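Local coordinates for putative uncharacterized protein (PDB 3LNO) that is of unknown function but probably takes part in iron-sulfur cluster assembly, at residues G26-I29 with V30-G33; V67-V70 with L71-V75. All coordinates share one frame; numbering follows the deposited sequence.

Contact 1: G26-I29 with V30-G33; sequences GVDI and VNLG
D28 reaches N31 because its first torsion (chi1 69°) sets the carboxylate between its own backbone N and carbonyl carbon, folding the group back over the start of the turn that follows. From there D28 OD1 accepts from the backbone N of N31 at 2.6 Å, a short and nearly straight bond with 170° at the hydrogen. The donor stands above the carboxylate plane, 37° out of it. This makes D28 the N-cap of the short, weakly bonded helical turn 29-32: its side chain occupies an amide of the first turn that has no earlier helical carbonyl to pair with. V30 CB, two residues on from the cap, lies 3.1 Å from D28 OD1.

The backbone of D28 grips the turn as well. D28 O accepts from L32 N at 3.0 Å, so one residue holds successive amides through its side chain and its carbonyl. Next to the cap in sequence, V27 places CG1 anti to its backbone N, and that methyl meets L32 CG at 3.7 Å, the two side chains crossing at a slant. The helix ends as quickly as it began, in a Schellman motif at G33, whose positive phi suits glycine and whose N bonds to V30 O at 2.9 Å.

The unit thus turns the chain from the weakly bonded strand 27-28, antiparallel to strand 21-22, toward strand 35-40. L32 packs on D22 and L25, and its carbonyl accepts from W91 NE1, while the buried I29 side chain faces helix 60-74 at I63 and V67.

Contact 2: V67-V70 with L71-V75; sequences VKKV and LSTNV
S72 and T73 each turn a hydroxyl back onto the carbonyl one helical turn earlier, and each backs it with its own amide. S72 OG donates to K68 O at 2.8 Å and S72 N to the same oxygen at 3.0 Å, the two arriving from opposite faces of the carbonyl plane. T73 repeats the pattern on K69 O, with OG1 at 2.7 Å and the backbone N of T73 at 2.9 Å from that oxygen. Two adjacent carbonyls near the helix end are therefore doubly held, and both hydroxyls have a partner within the helix itself.

The torsions differ although the result is alike: S72 OG sits between its backbone N and carbonyl carbon (chi1 61°), whereas T73 OG1 lies beside its backbone N (chi1 -56°). Alongside T73, pointing the same way, runs the aliphatic start of K69, whose CG approaches T73 OG1 to 4.0 Å.

Regular helical bonds frame this pair. L71 N donates to V67 O, and N74 N to V70 O at 2.7 Å; V75, the first residue to leave helical angles, still donates from its N to L71 O. On the inward side V67 CG1 and L71 CD1 lie 4.0 Å apart, their side chains side by side and pointing the same way.

That apolar ridge belongs to the helix of the beta-alpha-beta unit formed by strand 46-50, helix 60-74 and strand 81-85. V67 rests on M50 and V83, L71 on I48 and I81, and past the helix end V75 packs against F9, L13 and N16 of helix 3-16.

In the fold
Contact 1 closes well before contact 2 opens along the chain, yet their centres are about 16 Å apart and they meet directly where I29 CD1 packs on V67 CG2 at 3.9 Å. Contact 1 supplies a compact capped turn leading into strand 35-40, the first of the three-stranded mixed sheet; contact 2 is the final part of the helix that connects its other two strands. Residues of the loop just before strand 21-22 tie them further: V20 touches both I29 and V70, and L17 touches V30, V67 and L71. Both contacts belong to the part of the chain related to iron-sulfur cluster assembly proteins.

Contact 1: G26-I29 with V30-G33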
ATOM      1  N   GLY A  26       2.552  13.154   4.714  1.00 36.97           N
ATOM      2  CA  GLY A  26       1.620  12.997   5.820  1.00 36.73           C
ATOM      3  C   GLY A  26       0.301  12.353   5.410  1.00 40.13           C
ATOM      4  O   GLY A  26      -0.720  12.584   6.050  1.00 44.71           O
ATOM      5  N   VAL A  27       0.328  11.528   4.360  1.00 28.71           N
ATOM      6  CA  VAL A  27      -0.877  10.868   3.853  1.00 25.01           C
ATOM      7  C   VAL A  27      -0.561   9.392   3.677  1.00 27.83           C
ATOM      8  O   VAL A  27       0.572   9.050   3.323  1.00 34.58           O
ATOM      9  CB  VAL A  27      -1.352  11.521   2.520  1.00 29.76           C
ATOM     10  CG1 VAL A  27      -2.418  10.687   1.817  1.00 26.53           C
ATOM     11  CG2 VAL A  27      -1.910  12.906   2.808  1.00 38.34           C
ATOM     12  N   ASP A  28      -1.522   8.511   3.946  1.00 29.50           N
ATOM     13  CA  ASP A  28      -1.245   7.073   3.853  1.00 27.29           C
ATOM     14  C   ASP A  28      -1.135   6.619   2.411  1.00 28.01           C
ATOM     15  O   ASP A  28      -1.669   7.265   1.510  1.00 22.47           O
ATOM     16  CB  ASP A  28      -2.297   6.248   4.571  1.00 37.93           C
ATOM     17  CG  ASP A  28      -3.647   6.289   3.875  1.00 52.51           C
ATOM     18  OD1 ASP A  28      -3.812   5.603   2.830  1.00 53.24           O
ATOM     19  OD2 ASP A  28      -4.551   7.001   4.384  1.00 56.44           O
ATOM     20  N   ILE A  29      -0.469   5.492   2.192  1.00 26.69           N
ATOM     21  CA  ILE A  29      -0.139   5.082   0.830  1.00 27.43           C
ATOM     22  C   ILE A  29      -1.367   4.682   0.011  1.00 24.17           C
ATOM     23  O   ILE A  29      -1.364   4.738  -1.220  1.00 29.19           O
ATOM     24  CB  ILE A  29       0.932   3.967   0.836  1.00 26.50           C
ATOM     25  CG1 ILE A  29       0.405   2.705   1.522  1.00 24.22           C
ATOM     26  CG2 ILE A  29       2.156   4.451   1.572  1.00 24.84           C
ATOM     27  CD1 ILE A  29       1.364   1.501   1.447  1.00 25.32           C
ATOM     28  N   VAL A  30      -2.399   4.217   0.695  1.00 21.75           N
ATOM     29  CA  VAL A  30      -3.662   3.894   0.060  1.00 24.61           C
ATOM     30  C   VAL A  30      -4.307   5.173  -0.506  1.00 28.96           C
ATOM     31  O   VAL A  30      -4.568   5.271  -1.723  1.00 27.95           O
ATOM     32  CB  VAL A  30      -4.601   3.150   1.053  1.00 26.77           C
ATOM     33  CG1 VAL A  30      -6.042   3.148   0.561  1.00 26.39           C
ATOM     34  CG2 VAL A  30      -4.118   1.720   1.230  1.00 31.78           C
ATOM     35  N   ASN A  31      -4.522   6.169   0.355  1.00 23.61           N
ATOM     36  CA  ASN A  31      -5.105   7.430  -0.109  1.00 22.94           C
ATOM     37  C   ASN A  31      -4.224   8.168  -1.123  1.00 24.03           C
ATOM     38  O   ASN A  31      -4.733   8.883  -1.976  1.00 28.14           O
ATOM     39  CB  ASN A  31      -5.538   8.322   1.064  1.00 22.79           C
ATOM     40  CG  ASN A  31      -6.839   7.845   1.700  1.00 32.26           C
ATOM     41  OD1 ASN A  31      -6.818   7.241   2.770  1.00 40.90           O
ATOM     42  ND2 ASN A  31      -7.979   8.099   1.032  1.00 26.56           N
ATOM     43  N   LEU A  32      -2.912   7.941  -1.081  1.00 24.79           N
ATOM     44  CA  LEU A  32      -2.067   8.531  -2.111  1.00 25.91           C
ATOM     45  C   LEU A  32      -2.224   7.889  -3.489  1.00 25.94           C
ATOM     46  O   LEU A  32      -1.851   8.487  -4.488  1.00 26.32           O
ATOM     47  CB  LEU A  32      -0.594   8.481  -1.728  1.00 26.39           C
ATOM     48  CG  LEU A  32      -0.111   9.618  -0.833  1.00 33.33           C
ATOM     49  CD1 LEU A  32       1.377   9.439  -0.562  1.00 33.76           C
ATOM     50  CD2 LEU A  32      -0.394  10.985  -1.461  1.00 32.60           C
ATOM     51  N   GLY A  33      -2.753   6.677  -3.541  1.00 25.10           N
ATOM     52  CA  GLY A  33      -2.824   5.957  -4.801  1.00 21.69           C
ATOM     53  C   GLY A  33      -1.543   5.207  -5.125  1.00 27.03           C
ATOM     54  O   GLY A  33      -1.300   4.878  -6.297  1.00 18.16           O
TER

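Contact 2: V67-V70 with L71-V75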
ATOM      1  N   VAL A  67       5.265  -1.378   5.587  1.00 28.18           N
ATOM      2  CA  VAL A  67       4.274  -2.303   5.055  1.00 21.56           C
ATOM      3  C   VAL A  67       4.379  -3.671   5.741  1.00 24.35           C
ATOM      4  O   VAL A  67       3.384  -4.212   6.225  1.00 25.34           O
ATOM      5  CB  VAL A  67       4.386  -2.461   3.500  1.00 26.98           C
ATOM      6  CG1 VAL A  67       3.570  -3.626   3.028  1.00 25.06           C
ATOM      7  CG2 VAL A  67       3.891  -1.209   2.779  1.00 28.80           C
ATOM      8  N   LYS A  68       5.589  -4.223   5.831  1.00 26.07           N
ATOM      9  CA  LYS A  68       5.738  -5.538   6.461  1.00 26.76           C
ATOM     10  C   LYS A  68       5.380  -5.528   7.938  1.00 24.96           C
ATOM     11  O   LYS A  68       4.683  -6.403   8.424  1.00 29.93           O
ATOM     12  CB  LYS A  68       7.142  -6.097   6.245  1.00 30.19           C
ATOM     13  CG  LYS A  68       7.467  -6.262   4.765  1.00 33.57           C
ATOM     14  CD  LYS A  68       8.797  -6.971   4.575  1.00 36.31           C
ATOM     15  CE  LYS A  68       8.913  -7.572   3.172  1.00 33.91           C
ATOM     16  NZ  LYS A  68      10.098  -8.465   3.119  1.00 36.99           N
ATOM     17  N   LYS A  69       5.839  -4.527   8.658  1.00 28.96           N
ATOM     18  CA  LYS A  69       5.485  -4.426  10.065  1.00 28.22           C
ATOM     19  C   LYS A  69       3.978  -4.273  10.245  1.00 27.66           C
ATOM     20  O   LYS A  69       3.360  -4.942  11.098  1.00 29.66           O
ATOM     21  CB  LYS A  69       6.202  -3.237  10.697  1.00 43.59           C
ATOM     22  CG  LYS A  69       5.857  -3.034  12.167  1.00 59.03           C
ATOM     23  CD  LYS A  69       6.897  -2.167  12.903  1.00 74.35           C
ATOM     24  CE  LYS A  69       6.746  -0.674  12.587  1.00 83.55           C
ATOM     25  NZ  LYS A  69       7.600   0.184  13.481  1.00 87.77           N
ATOM     26  N   VAL A  70       3.364  -3.393   9.460  1.00 27.28           N
ATOM     27  CA  VAL A  70       1.951  -3.110   9.704  1.00 27.12           C
ATOM     28  C   VAL A  70       1.131  -4.367   9.421  1.00 28.59           C
ATOM     29  O   VAL A  70       0.290  -4.774  10.220  1.00 29.42           O
ATOM     30  CB  VAL A  70       1.447  -1.913   8.875  1.00 31.38           C
ATOM     31  CG1 VAL A  70      -0.085  -2.015   8.646  1.00 22.88           C
ATOM     32  CG2 VAL A  70       1.823  -0.601   9.571  1.00 32.45           C
ATOM     33  N   LEU A  71       1.391  -5.008   8.289  1.00 25.91           N
ATOM     34  CA  LEU A  71       0.567  -6.159   7.936  1.00 29.29           C
ATOM     35  C   LEU A  71       0.828  -7.334   8.884  1.00 29.17           C
ATOM     36  O   LEU A  71      -0.120  -7.972   9.340  1.00 29.82           O
ATOM     37  CB  LEU A  71       0.755  -6.550   6.474  1.00 25.93           C
ATOM     38  CG  LEU A  71       0.316  -5.499   5.467  1.00 25.69           C
ATOM     39  CD1 LEU A  71       0.496  -6.032   4.063  1.00 28.84           C
ATOM     40  CD2 LEU A  71      -1.173  -5.088   5.695  1.00 21.55           C
ATOM     41  N   SER A  72       2.095  -7.597   9.226  1.00 23.64           N
ATOM     42  CA  SER A  72       2.378  -8.745  10.077  1.00 22.99           C
ATOM     43  C   SER A  72       1.805  -8.516  11.469  1.00 32.75           C
ATOM     44  O   SER A  72       1.329  -9.441  12.130  1.00 35.38           O
ATOM     45  CB  SER A  72       3.883  -9.033  10.158  1.00 28.84           C
ATOM     46  OG  SER A  72       4.593  -7.929  10.710  1.00 30.81           O
ATOM     47  N   THR A  73       1.842  -7.272  11.915  1.00 32.44           N
ATOM     48  CA  THR A  73       1.312  -6.949  13.230  1.00 33.43           C
ATOM     49  C   THR A  73      -0.217  -6.890  13.243  1.00 38.74           C
ATOM     50  O   THR A  73      -0.860  -7.461  14.121  1.00 34.36           O
ATOM     51  CB  THR A  73       1.856  -5.608  13.704  1.00 38.29           C
ATOM     52  OG1 THR A  73       3.290  -5.666  13.682  1.00 38.14           O
ATOM     53  CG2 THR A  73       1.354  -5.302  15.105  1.00 40.61           C
ATOM     54  N   ASN A  74      -0.803  -6.213  12.263  1.00 38.48           N
ATOM     55  CA  ASN A  74      -2.242  -5.950  12.300  1.00 34.64           C
ATOM     56  C   ASN A  74      -3.084  -7.048  11.679  1.00 36.49           C
ATOM     57  O   ASN A  74      -4.253  -7.207  12.018  1.00 37.05           O
ATOM     58  CB  ASN A  74      -2.545  -4.551  11.728  1.00 34.22           C
ATOM     59  CG  ASN A  74      -1.957  -3.433  12.602  1.00 35.24           C
ATOM     60  OD1 ASN A  74      -1.390  -3.709  13.653  1.00 39.46           O
ATOM     61  ND2 ASN A  74      -2.100  -2.182  12.181  1.00 40.86           N
ATOM     62  N   VAL A  75      -2.479  -7.844  10.807  1.00 34.86           N
ATOM     63  CA  VAL A  75      -3.190  -8.956  10.177  1.00 31.10           C
ATOM     64  C   VAL A  75      -2.356 -10.225  10.350  1.00 37.60           C
ATOM     65  O   VAL A  75      -1.789 -10.753   9.384  1.00 34.44           O
ATOM     66  CB  VAL A  75      -3.422  -8.675   8.685  1.00 34.29           C
ATOM     67  CG1 VAL A  75      -4.380  -9.695   8.103  1.00 34.36           C
ATOM     68  CG2 VAL A  75      -3.950  -7.237   8.506  1.00 31.66           C
TER